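Local atomic coordinates of conserved protein with 2 CBS domains (Pyrobaculum aerophilum, PDB entry 2RIH), a protein that binds AMP through its paired CBS domains, which form a Bateman module, and may sense adenine nucleotide levels. Residues Val16-Ala22 with Leu38-Arg44; Asp58-Ala62 with Pro75-Ser79; Ile5-Leu10 with Val83-Val89. All blocks are in the same frame, centred on the assembly; numbering follows the deposited sequence.

Contact 1: Val16-Ala22 with Leu38-Arg44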
ATOM      1  N   VAL A  16      -0.927  14.822  -2.828  1.00 24.79           N
ATOM      2  CA  VAL A  16      -2.359  14.995  -2.721  1.00 24.77           C
ATOM      3  C   VAL A  16      -2.647  15.626  -1.359  1.00 26.22           C
ATOM      4  O   VAL A  16      -2.367  15.035  -0.310  1.00 24.31           O
ATOM      5  CB  VAL A  16      -3.114  13.653  -2.842  1.00 23.19           C
ATOM      6  CG1 VAL A  16      -4.582  13.834  -2.507  1.00 21.99           C
ATOM      7  CG2 VAL A  16      -2.954  13.091  -4.233  1.00 23.04           C
ATOM      8  N   SER A  17      -3.160  16.849  -1.373  1.00 24.86           N
ATOM      9  CA  SER A  17      -3.565  17.492  -0.139  1.00 25.78           C
ATOM     10  C   SER A  17      -4.967  18.055  -0.282  1.00 24.74           C
ATOM     11  O   SER A  17      -5.359  18.499  -1.353  1.00 24.93           O
ATOM     12  CB  SER A  17      -2.578  18.587   0.279  1.00 25.25           C
ATOM     13  OG  SER A  17      -2.575  19.657  -0.642  1.00 26.76           O
ATOM     14  N   LEU A  18      -5.713  18.005   0.815  1.00 24.07           N
ATOM     15  CA  LEU A  18      -7.055  18.539   0.880  1.00 24.83           C
ATOM     16  C   LEU A  18      -7.174  19.303   2.197  1.00 25.02           C
ATOM     17  O   LEU A  18      -6.447  19.012   3.147  1.00 20.85           O
ATOM     18  CB  LEU A  18      -8.095  17.415   0.819  1.00 25.41           C
ATOM     19  CG  LEU A  18      -8.193  16.572  -0.460  1.00 25.75           C
ATOM     20  CD1 LEU A  18      -7.203  15.394  -0.445  1.00 25.47           C
ATOM     21  CD2 LEU A  18      -9.605  16.066  -0.637  1.00 25.93           C
ATOM     22  N   PRO A  19      -8.068  20.306   2.254  1.00 26.49           N
ATOM     23  CA  PRO A  19      -8.279  20.938   3.557  1.00 27.46           C
ATOM     24  C   PRO A  19      -8.822  19.948   4.593  1.00 27.60           C
ATOM     25  O   PRO A  19      -9.452  18.941   4.239  1.00 25.33           O
ATOM     26  CB  PRO A  19      -9.279  22.064   3.268  1.00 27.80           C
ATOM     27  CG  PRO A  19      -9.866  21.762   1.937  1.00 28.44           C
ATOM     28  CD  PRO A  19      -8.879  20.917   1.189  1.00 28.52           C
ATOM     29  N   GLU A  20      -8.553  20.243   5.859  1.00 28.22           N
ATOM     30  CA  GLU A  20      -8.945  19.394   6.986  1.00 27.90           C
ATOM     31  C   GLU A  20     -10.447  19.104   7.116  1.00 27.89           C
ATOM     32  O   GLU A  20     -10.829  18.197   7.854  1.00 29.37           O
ATOM     33  CB  GLU A  20      -8.424  20.000   8.297  1.00 29.32           C
ATOM     34  CG  GLU A  20      -8.883  21.429   8.589  1.00 30.31           C
ATOM     35  CD  GLU A  20      -8.412  21.913   9.944  1.00 29.55           C
ATOM     36  OE1 GLU A  20      -7.791  22.983  10.014  1.00 29.33           O
ATOM     37  OE2 GLU A  20      -8.652  21.210  10.942  1.00 32.82           O
ATOM     38  N   THR A  21     -11.276  19.878   6.416  1.00 27.95           N
ATOM     39  CA  THR A  21     -12.734  19.699   6.385  1.00 27.62           C
ATOM     40  C   THR A  21     -13.198  18.696   5.322  1.00 28.50           C
ATOM     41  O   THR A  21     -14.397  18.421   5.207  1.00 28.33           O
ATOM     42  CB  THR A  21     -13.431  21.041   6.069  1.00 27.73           C
ATOM     43  OG1 THR A  21     -12.788  21.645   4.939  1.00 28.98           O
ATOM     44  CG2 THR A  21     -13.355  21.997   7.255  1.00 27.16           C
ATOM     45  N   ALA A  22     -12.258  18.163   4.538  1.00 27.12           N
ATOM     46  CA  ALA A  22     -12.579  17.220   3.466  1.00 26.18           C
ATOM     47  C   ALA A  22     -13.401  16.021   3.953  1.00 25.75           C
ATOM     48  O   ALA A  22     -13.261  15.560   5.093  1.00 23.53           O
ATOM     49  CB  ALA A  22     -11.289  16.729   2.787  1.00 26.31           C
ATOM     50  N   LEU A  38      -1.711   7.973  -0.250  1.00 24.27           N
ATOM     51  CA  LEU A  38      -1.786   8.831   0.934  1.00 23.62           C
ATOM     52  C   LEU A  38      -2.081  10.289   0.603  1.00 23.44           C
ATOM     53  O   LEU A  38      -1.410  10.897  -0.245  1.00 24.26           O
ATOM     54  CB  LEU A  38      -0.511   8.736   1.780  1.00 25.02           C
ATOM     55  CG  LEU A  38      -0.619   9.418   3.149  1.00 24.44           C
ATOM     56  CD1 LEU A  38      -0.429   8.428   4.287  1.00 26.54           C
ATOM     57  CD2 LEU A  38       0.337  10.602   3.270  1.00 27.92           C
ATOM     58  N   ALA A  39      -3.105  10.818   1.280  1.00 21.37           N
ATOM     59  CA  ALA A  39      -3.494  12.212   1.208  1.00 21.69           C
ATOM     60  C   ALA A  39      -3.093  12.951   2.494  1.00 20.53           C
ATOM     61  O   ALA A  39      -3.184  12.409   3.598  1.00 18.65           O
ATOM     62  CB  ALA A  39      -5.018  12.330   0.983  1.00 22.44           C
ATOM     63  N   VAL A  40      -2.652  14.193   2.344  1.00 20.56           N
ATOM     64  CA  VAL A  40      -2.355  15.049   3.483  1.00 22.86           C
ATOM     65  C   VAL A  40      -3.507  16.033   3.702  1.00 22.84           C
ATOM     66  O   VAL A  40      -3.938  16.707   2.773  1.00 23.23           O
ATOM     67  CB  VAL A  40      -1.029  15.825   3.276  1.00 23.40           C
ATOM     68  CG1 VAL A  40      -0.778  16.813   4.422  1.00 21.33           C
ATOM     69  CG2 VAL A  40       0.137  14.860   3.140  1.00 21.49           C
ATOM     70  N   LEU A  41      -4.018  16.092   4.926  1.00 24.93           N
ATOM     71  CA  LEU A  41      -5.026  17.093   5.284  1.00 23.93           C
ATOM     72  C   LEU A  41      -4.272  18.291   5.837  1.00 24.71           C
ATOM     73  O   LEU A  41      -3.385  18.131   6.674  1.00 21.53           O
ATOM     74  CB  LEU A  41      -6.048  16.552   6.285  1.00 24.07           C
ATOM     75  CG  LEU A  41      -6.951  15.384   5.845  1.00 23.50           C
ATOM     76  CD1 LEU A  41      -8.089  15.188   6.855  1.00 21.74           C
ATOM     77  CD2 LEU A  41      -7.529  15.551   4.435  1.00 24.77           C
ATOM     78  N   THR A  42      -4.583  19.481   5.324  1.00 24.94           N
ATOM     79  CA  THR A  42      -3.853  20.690   5.691  1.00 27.03           C
ATOM     80  C   THR A  42      -4.722  21.640   6.510  1.00 28.20           C
ATOM     81  O   THR A  42      -5.957  21.585   6.458  1.00 27.41           O
ATOM     82  CB  THR A  42      -3.297  21.428   4.441  1.00 26.72           C
ATOM     83  OG1 THR A  42      -4.371  21.757   3.555  1.00 26.21           O
ATOM     84  CG2 THR A  42      -2.289  20.542   3.700  1.00 23.98           C
ATOM     85  N   ALA A  43      -4.053  22.497   7.273  1.00 29.64           N
ATOM     86  CA  ALA A  43      -4.716  23.458   8.137  1.00 32.74           C
ATOM     87  C   ALA A  43      -5.591  24.394   7.304  1.00 33.18           C
ATOM     88  O   ALA A  43      -5.178  24.868   6.242  1.00 31.72           O
ATOM     89  CB  ALA A  43      -3.685  24.256   8.933  1.00 30.92           C
ATOM     90  N   ARG A  44      -6.803  24.635   7.791  1.00 34.12           N
ATOM     91  CA  ARG A  44      -7.745  25.514   7.111  0.50 35.87           C
ATOM     92  C   ARG A  44      -7.121  26.880   6.790  1.00 36.30           C
ATOM     93  O   ARG A  44      -7.314  27.414   5.692  1.00 37.15           O
ATOM     94  CB  ARG A  44      -9.030  25.658   7.943  0.50 36.64           C
ATOM     95  CG  ARG A  44      -8.840  26.258   9.335  0.50 37.53           C
ATOM     96  CD  ARG A  44      -9.875  25.746  10.344  0.50 37.83           C
ATOM     97  NE  ARG A  44     -11.249  25.802   9.829  0.50 38.32           N
ATOM     98  CZ  ARG A  44     -12.053  24.755   9.630  0.50 38.54           C
ATOM     99  NH1 ARG A  44     -11.665  23.512   9.909  0.50 38.35           N
ATOM    100  NH2 ARG A  44     -13.279  24.956   9.154  0.50 38.82           N
TER
HETATM  101  O   HOH W   1       0.122  12.378  -1.792  1.00 22.17           O
HETATM  102  O   HOH W   2      -4.728  21.573   0.796  1.00 33.30           O
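S17 with V40 and L18 with L41 pair in a parallel beta ladder. It joins strands 16-19 and 38-43, the two strands of a beta-alpha-beta unit in the first CBS domain. Four backbone bonds hold it: V40 N to V16 O (2.8 Å), L18 N to V40 O, T42 N to L18 O and E20 N to T42 O. The E20 side chain then reaches across to the backbone of R44. Its CG lies between the backbone N and the carbonyl carbon (chi1 57°), and the chain beyond is extended. This brings OE1 to R44 N at 2.9 Å, on its anti lone pair and nearly straight (165°). On one face, V16 CG1 meets A39 CB at 3.8 Å, and L18 CB packs on L41 CD2 at 4.1 Å. On the other, S17 CB touches T42 CG2 at 4.0 Å, and a water joins the S17 and T42 hydroxyls. A second water links V16 N and L38 O; both belong to an AMP site, with no AMP bound in this chain. The V16 and A39 face rests on helix 24-34. V40 packs on strand 113-118 of the second sheet, and strand 50-55 flanks 38-43 on its far edge.

Contact 2: Asp58-Ala62 with Pro75-Ser79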
ATOM      1  N   ASP A  58      -6.866   3.653   5.602  1.00 21.75           N
ATOM      2  CA  ASP A  58      -7.867   4.245   6.488  1.00 21.79           C
ATOM      3  C   ASP A  58      -9.248   4.197   5.834  1.00 20.17           C
ATOM      4  O   ASP A  58     -10.256   3.939   6.493  1.00 19.54           O
ATOM      5  CB  ASP A  58      -7.492   5.688   6.837  1.00 21.17           C
ATOM      6  CG  ASP A  58      -6.176   5.784   7.599  1.00 23.02           C
ATOM      7  OD1 ASP A  58      -6.009   5.093   8.637  1.00 23.39           O
ATOM      8  OD2 ASP A  58      -5.309   6.560   7.160  1.00 22.84           O
ATOM      9  N   ILE A  59      -9.283   4.452   4.532  1.00 19.19           N
ATOM     10  CA  ILE A  59     -10.519   4.358   3.760  1.00 20.41           C
ATOM     11  C   ILE A  59     -11.031   2.908   3.742  1.00 21.12           C
ATOM     12  O   ILE A  59     -12.241   2.664   3.838  1.00 20.75           O
ATOM     13  CB  ILE A  59     -10.301   4.922   2.337  1.00 20.43           C
ATOM     14  CG1 ILE A  59     -10.123   6.449   2.427  1.00 20.67           C
ATOM     15  CG2 ILE A  59     -11.467   4.529   1.401  1.00 19.55           C
ATOM     16  CD1 ILE A  59      -9.453   7.097   1.231  1.00 20.44           C
ATOM     17  N   LEU A  60     -10.106   1.954   3.629  1.00 21.03           N
ATOM     18  CA  LEU A  60     -10.436   0.536   3.672  1.00 22.79           C
ATOM     19  C   LEU A  60     -11.184   0.207   4.971  1.00 21.67           C
ATOM     20  O   LEU A  60     -12.230  -0.446   4.952  1.00 19.98           O
ATOM     21  CB  LEU A  60      -9.147  -0.300   3.578  1.00 23.14           C
ATOM     22  CG  LEU A  60      -9.244  -1.821   3.471  1.00 24.43           C
ATOM     23  CD1 LEU A  60      -9.573  -2.218   2.047  1.00 23.52           C
ATOM     24  CD2 LEU A  60      -7.921  -2.480   3.898  1.00 26.78           C
ATOM     25  N   ARG A  61     -10.624   0.658   6.093  1.00 22.20           N
ATOM     26  CA  ARG A  61     -11.231   0.443   7.409  0.50 23.30           C
ATOM     27  C   ARG A  61     -12.613   1.094   7.501  1.00 22.82           C
ATOM     28  O   ARG A  61     -13.535   0.530   8.102  1.00 23.56           O
ATOM     29  CB  ARG A  61     -10.313   0.977   8.515  0.50 24.35           C
ATOM     30  CG  ARG A  61     -10.920   0.906   9.918  0.50 26.81           C
ATOM     31  CD  ARG A  61      -9.966   1.424  10.994  0.50 28.55           C
ATOM     32  NE  ARG A  61      -9.354   2.698  10.626  0.50 30.60           N
ATOM     33  CZ  ARG A  61      -9.966   3.880  10.643  0.50 31.84           C
ATOM     34  NH1 ARG A  61      -9.291   4.964  10.277  0.50 31.01           N
ATOM     35  NH2 ARG A  61     -11.242   3.993  11.014  0.50 32.93           N
ATOM     36  N   ALA A  62     -12.750   2.277   6.902  1.00 22.03           N
ATOM     37  CA  ALA A  62     -14.015   3.009   6.852  1.00 21.65           C
ATOM     38  C   ALA A  62     -15.103   2.194   6.161  1.00 20.90           C
ATOM     39  O   ALA A  62     -16.230   2.118   6.642  1.00 23.12           O
ATOM     40  CB  ALA A  62     -13.820   4.346   6.125  1.00 21.13           C
ATOM     41  N   PRO A  75     -11.965  12.457  11.342  1.00 25.83           N
ATOM     42  CA  PRO A  75     -12.083  11.364  12.318  1.00 25.90           C
ATOM     43  C   PRO A  75     -11.381  10.042  11.940  1.00 25.07           C
ATOM     44  O   PRO A  75     -11.059   9.270  12.826  1.00 23.76           O
ATOM     45  CB  PRO A  75     -13.599  11.158  12.434  1.00 26.31           C
ATOM     46  CG  PRO A  75     -14.183  12.471  12.068  1.00 25.58           C
ATOM     47  CD  PRO A  75     -13.289  12.996  10.977  1.00 25.83           C
ATOM     48  N   ILE A  76     -11.144   9.777  10.658  1.00 25.42           N
ATOM     49  CA  ILE A  76     -10.429   8.550  10.275  1.00 25.28           C
ATOM     50  C   ILE A  76      -8.936   8.812  10.024  1.00 26.92           C
ATOM     51  O   ILE A  76      -8.182   7.890   9.719  1.00 27.96           O
ATOM     52  CB  ILE A  76     -11.080   7.832   9.066  1.00 24.70           C
ATOM     53  CG1 ILE A  76     -10.862   8.585   7.749  1.00 25.77           C
ATOM     54  CG2 ILE A  76     -12.561   7.623   9.326  1.00 27.87           C
ATOM     55  CD1 ILE A  76     -11.104   7.735   6.525  1.00 22.99           C
ATOM     56  N   ALA A  77      -8.532  10.070  10.170  1.00 25.74           N
ATOM     57  CA  ALA A  77      -7.171  10.514   9.883  1.00 25.23           C
ATOM     58  C   ALA A  77      -6.180  10.168  10.995  1.00 24.86           C
ATOM     59  O   ALA A  77      -6.563   9.875  12.129  1.00 25.91           O
ATOM     60  CB  ALA A  77      -7.176  12.023   9.627  1.00 21.89           C
ATOM     61  N   ASN A  78      -4.899  10.216  10.650  1.00 26.14           N
ATOM     62  CA  ASN A  78      -3.809   9.934  11.578  1.00 26.37           C
ATOM     63  C   ASN A  78      -2.866  11.120  11.635  1.00 25.26           C
ATOM     64  O   ASN A  78      -2.837  11.935  10.719  1.00 24.41           O
ATOM     65  CB  ASN A  78      -3.030   8.705  11.112  1.00 28.10           C
ATOM     66  CG  ASN A  78      -3.901   7.486  10.985  1.00 29.20           C
ATOM     67  OD1 ASN A  78      -4.443   6.999  11.973  1.00 31.68           O
ATOM     68  ND2 ASN A  78      -4.058   6.995   9.768  1.00 30.19           N
ATOM     69  N   SER A  79      -2.093  11.210  12.713  1.00 24.22           N
ATOM     70  CA  SER A  79      -1.090  12.262  12.852  1.00 24.82           C
ATOM     71  C   SER A  79      -0.002  12.074  11.795  1.00 24.24           C
ATOM     72  O   SER A  79       0.398  10.939  11.524  1.00 24.41           O
ATOM     73  CB  SER A  79      -0.473  12.242  14.247  1.00 24.48           C
ATOM     74  OG  SER A  79       0.251  13.427  14.484  1.00 26.79           O
TER
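I76 plugs the side of helix 56-64 and makes the tight, buried part of the contact. Its CG1 sits between the backbone N and the carbonyl carbon (chi1 72°), and the chain runs on nearly straight, which carries CD1 to the helix. There CD1 lies 3.9 Å from D58 O. It also meets I59 CG1 and A62 CB, each at 4.4 Å. V54, I24 and L67 close round I76 from other parts of the chain. I59 and L60 reach the second subunit, where they pack on its L60 and I59.

Next to this apolar patch the contact turns polar. D58 and N78 approach from opposite directions, with carboxylate and amide planes 49° apart. N78 ND2 gives a hydrogen bond to D58 OD1 (3.0 Å), on the syn side but 26° out of the carboxylate plane. The other oxygen, OD2, accepts from S55 N, so the carboxylate is gripped at both ends and its rotation is fixed.

The helix follows strand 50-55 in the CBS fold, and the loop 75-79 leads on to strand 82-84. S55, D58, R61 and N78 all belong to one AMP site, which holds no AMP in this chain. In many CBS domains an aspartate at this helix start binds the ribose.

The looser side carries R61 and N78. R61 was modelled in two conformers, so its reach is doubtful. In the one given, NH1 is 3.2 Å from I76 O and makes a long salt bridge to D58 OD1 (3.7 Å). N78 is exposed to solvent.

Contact 3: Ile5-Leu10 with Val83-Val89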
ATOM      1  N   ILE A   5      21.716   9.723  -0.809  1.00 26.13           N
ATOM      2  CA  ILE A   5      20.431  10.054  -1.501  1.00 26.07           C
ATOM      3  C   ILE A   5      19.447  10.658  -0.494  1.00 26.43           C
ATOM      4  O   ILE A   5      19.215  10.087   0.573  1.00 26.05           O
ATOM      5  CB  ILE A   5      19.801   8.816  -2.177  1.00 26.40           C
ATOM      6  CG1 ILE A   5      20.771   8.223  -3.208  1.00 26.92           C
ATOM      7  CG2 ILE A   5      18.472   9.182  -2.836  1.00 23.82           C
ATOM      8  CD1 ILE A   5      20.292   6.933  -3.859  1.00 25.47           C
ATOM      9  N   ARG A   6      18.904  11.823  -0.841  1.00 25.68           N
ATOM     10  CA  ARG A   6      17.932  12.553  -0.016  1.00 27.38           C
ATOM     11  C   ARG A   6      16.507  12.242  -0.449  1.00 25.74           C
ATOM     12  O   ARG A   6      16.266  11.919  -1.613  1.00 23.10           O
ATOM     13  CB  ARG A   6      18.145  14.063  -0.153  1.00 31.67           C
ATOM     14  CG  ARG A   6      18.967  14.685   0.929  1.00 37.54           C
ATOM     15  CD  ARG A   6      20.421  14.353   0.827  1.00 41.48           C
ATOM     16  NE  ARG A   6      21.118  14.771   2.038  1.00 44.81           N
ATOM     17  CZ  ARG A   6      22.398  14.523   2.299  1.00 46.24           C
ATOM     18  NH1 ARG A   6      23.155  13.866   1.424  1.00 47.74           N
ATOM     19  NH2 ARG A   6      22.923  14.944   3.442  1.00 46.91           N
ATOM     20  N   THR A   7      15.562  12.385   0.478  1.00 24.26           N
ATOM     21  CA  THR A   7      14.148  12.095   0.210  1.00 25.82           C
ATOM     22  C   THR A   7      13.588  12.925  -0.953  1.00 25.74           C
ATOM     23  O   THR A   7      12.831  12.414  -1.773  1.00 24.94           O
ATOM     24  CB  THR A   7      13.258  12.298   1.478  1.00 26.01           C
ATOM     25  OG1 THR A   7      13.356  13.650   1.935  1.00 27.15           O
ATOM     26  CG2 THR A   7      13.679  11.362   2.594  1.00 24.27           C
ATOM     27  N   SER A   8      13.998  14.190  -1.028  1.00 25.72           N
ATOM     28  CA  SER A   8      13.593  15.102  -2.100  1.00 25.35           C
ATOM     29  C   SER A   8      13.920  14.581  -3.506  1.00 24.57           C
ATOM     30  O   SER A   8      13.203  14.867  -4.458  1.00 22.90           O
ATOM     31  CB  SER A   8      14.267  16.462  -1.905  1.00 27.21           C
ATOM     32  OG  SER A   8      15.681  16.345  -1.979  1.00 27.81           O
ATOM     33  N   GLU A   9      15.002  13.814  -3.622  1.00 25.42           N
ATOM     34  CA  GLU A   9      15.445  13.264  -4.899  1.00 23.29           C
ATOM     35  C   GLU A   9      14.503  12.202  -5.473  1.00 21.59           C
ATOM     36  O   GLU A   9      14.582  11.879  -6.662  1.00 20.44           O
ATOM     37  CB  GLU A   9      16.846  12.662  -4.755  1.00 23.66           C
ATOM     38  CG  GLU A   9      17.909  13.651  -4.324  1.00 24.83           C
ATOM     39  CD  GLU A   9      19.273  13.021  -4.178  1.00 25.90           C
ATOM     40  OE1 GLU A   9      19.701  12.303  -5.110  1.00 30.17           O
ATOM     41  OE2 GLU A   9      19.924  13.253  -3.137  1.00 24.44           O
ATOM     42  N   LEU A  10      13.641  11.643  -4.629  1.00 21.88           N
ATOM     43  CA  LEU A  10      12.731  10.570  -5.033  1.00 22.84           C
ATOM     44  C   LEU A  10      11.271  11.009  -5.122  1.00 22.45           C
ATOM     45  O   LEU A  10      10.390  10.179  -5.308  1.00 22.63           O
ATOM     46  CB  LEU A  10      12.838   9.398  -4.057  1.00 22.27           C
ATOM     47  CG  LEU A  10      14.250   8.885  -3.766  1.00 23.65           C
ATOM     48  CD1 LEU A  10      14.185   7.707  -2.807  1.00 21.90           C
ATOM     49  CD2 LEU A  10      15.008   8.508  -5.057  1.00 23.55           C
ATOM     50  N   VAL A  83       9.310  13.360   7.520  1.00 23.30           N
ATOM     51  CA  VAL A  83      10.759  13.467   7.372  1.00 23.72           C
ATOM     52  C   VAL A  83      11.049  14.777   6.663  1.00 22.99           C
ATOM     53  O   VAL A  83      10.158  15.376   6.068  1.00 20.88           O
ATOM     54  CB  VAL A  83      11.375  12.294   6.566  1.00 23.42           C
ATOM     55  CG1 VAL A  83      11.217  10.993   7.329  1.00 25.33           C
ATOM     56  CG2 VAL A  83      10.755  12.197   5.166  1.00 23.38           C
ATOM     57  N   LEU A  84      12.296  15.222   6.746  1.00 24.01           N
ATOM     58  CA  LEU A  84      12.739  16.414   6.033  1.00 23.28           C
ATOM     59  C   LEU A  84      13.084  16.065   4.591  1.00 22.33           C
ATOM     60  O   LEU A  84      13.505  14.945   4.306  1.00 21.26           O
ATOM     61  CB  LEU A  84      13.961  17.040   6.717  1.00 22.55           C
ATOM     62  CG  LEU A  84      13.760  17.624   8.111  1.00 21.80           C
ATOM     63  CD1 LEU A  84      15.118  17.876   8.766  1.00 23.71           C
ATOM     64  CD2 LEU A  84      12.922  18.914   8.060  1.00 21.98           C
ATOM     65  N   ASP A  85      12.885  17.026   3.686  1.00 23.92           N
ATOM     66  CA  ASP A  85      13.298  16.900   2.283  1.00 25.29           C
ATOM     67  C   ASP A  85      14.818  16.678   2.132  1.00 26.39           C
ATOM     68  O   ASP A  85      15.280  16.115   1.132  1.00 26.59           O
ATOM     69  CB  ASP A  85      12.841  18.122   1.458  1.00 26.38           C
ATOM     70  CG  ASP A  85      13.344  19.459   2.015  1.00 27.96           C
ATOM     71  OD1 ASP A  85      13.805  19.526   3.174  1.00 27.16           O
ATOM     72  OD2 ASP A  85      13.256  20.463   1.282  1.00 30.52           O
ATOM     73  N   THR A  86      15.568  17.107   3.144  1.00 25.08           N
ATOM     74  CA  THR A  86      17.020  16.969   3.207  1.00 25.62           C
ATOM     75  C   THR A  86      17.517  15.720   3.959  1.00 26.50           C
ATOM     76  O   THR A  86      18.722  15.468   4.003  1.00 26.35           O
ATOM     77  CB  THR A  86      17.624  18.189   3.928  1.00 26.67           C
ATOM     78  OG1 THR A  86      16.959  18.359   5.186  1.00 25.30           O
ATOM     79  CG2 THR A  86      17.461  19.458   3.083  1.00 25.51           C
ATOM     80  N   ASP A  87      16.612  14.955   4.567  1.00 25.92           N
ATOM     81  CA  ASP A  87      16.991  13.700   5.220  1.00 25.23           C
ATOM     82  C   ASP A  87      17.419  12.647   4.204  1.00 24.45           C
ATOM     83  O   ASP A  87      16.861  12.595   3.108  1.00 23.93           O
ATOM     84  CB  ASP A  87      15.827  13.115   6.034  1.00 25.65           C
ATOM     85  CG  ASP A  87      15.639  13.804   7.370  1.00 24.52           C
ATOM     86  OD1 ASP A  87      16.590  14.455   7.846  1.00 23.13           O
ATOM     87  OD2 ASP A  87      14.534  13.688   7.938  1.00 25.78           O
ATOM     88  N   PRO A  88      18.428  11.830   4.558  1.00 25.08           N
ATOM     89  CA  PRO A  88      18.748  10.661   3.755  1.00 25.66           C
ATOM     90  C   PRO A  88      17.595   9.660   3.744  1.00 24.83           C
ATOM     91  O   PRO A  88      16.851   9.546   4.719  1.00 26.81           O
ATOM     92  CB  PRO A  88      19.979  10.061   4.448  1.00 25.60           C
ATOM     93  CG  PRO A  88      19.993  10.647   5.812  1.00 27.52           C
ATOM     94  CD  PRO A  88      19.345  11.982   5.704  1.00 26.60           C
ATOM     95  N   VAL A  89      17.460   8.938   2.644  1.00 24.79           N
ATOM     96  CA  VAL A  89      16.335   8.030   2.467  1.00 25.55           C
ATOM     97  C   VAL A  89      16.236   6.934   3.546  1.00 26.37           C
ATOM     98  O   VAL A  89      15.149   6.401   3.768  1.00 26.07           O
ATOM     99  CB  VAL A  89      16.332   7.411   1.047  1.00 24.40           C
ATOM    100  CG1 VAL A  89      16.188   8.514  -0.006  1.00 25.67           C
ATOM    101  CG2 VAL A  89      17.590   6.591   0.801  1.00 24.92           C
TER
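The guanidinium of R6 meets T86 O at its edge, near its plane. R6 NE bonds to it at 3.2 Å, from 35° above the carbonyl plane. The bend at chi2 (73°) turns CD and NE back toward T86 O. A second flat group, the D87 carboxylate, is met from above its plane by L84 N.

T7 N bonds to D87 O at 2.9 Å, nearly along the C=O axis. Its OG1, placed between the backbone N and the carbonyl carbon (chi1 60°), gives a bond to L84 O at 2.7 Å. D87 N is a second donor to that oxygen, as it closes the type I turn 84-87. S8 N bonds to D85 O. The N-terminal segment, with its 3-10 turn 7-10, is thus tied to the turn after strand 82-84, at the edge of the second CBS domain's sheet. With a valine in place of T7, L84 O would probably lose one of its two donors, and the 3-10 segment its side-chain tie to the turn.

V89 N bonds to I5 O at 2.9 Å. V89 CG1 touches both I5 CG2 (3.7 Å) and L10 CD1 (3.5 Å), and L122 and L132 pack on V89.

Contacts 1 and 2 lie in one half of the chain, their centres 13 Å apart. Contact 3 lies in the other half, its centre 22 Å from that of contact 1 and 26 Å from that of contact 2. Contact 1 pairs two strands of the first sheet. Contact 2 joins the helix after that sheet's last strand to the loop leading to the second sheet. Contact 3 brings the N-terminal segment to strand 82-84 of the second sheet. Along the chain, contact 1 closes before contact 2 opens, and contact 3 brackets both. The N-terminal segment packs with the second CBS half, which ties the two halves together. Contacts 1 and 2 each hold residues of a different AMP site.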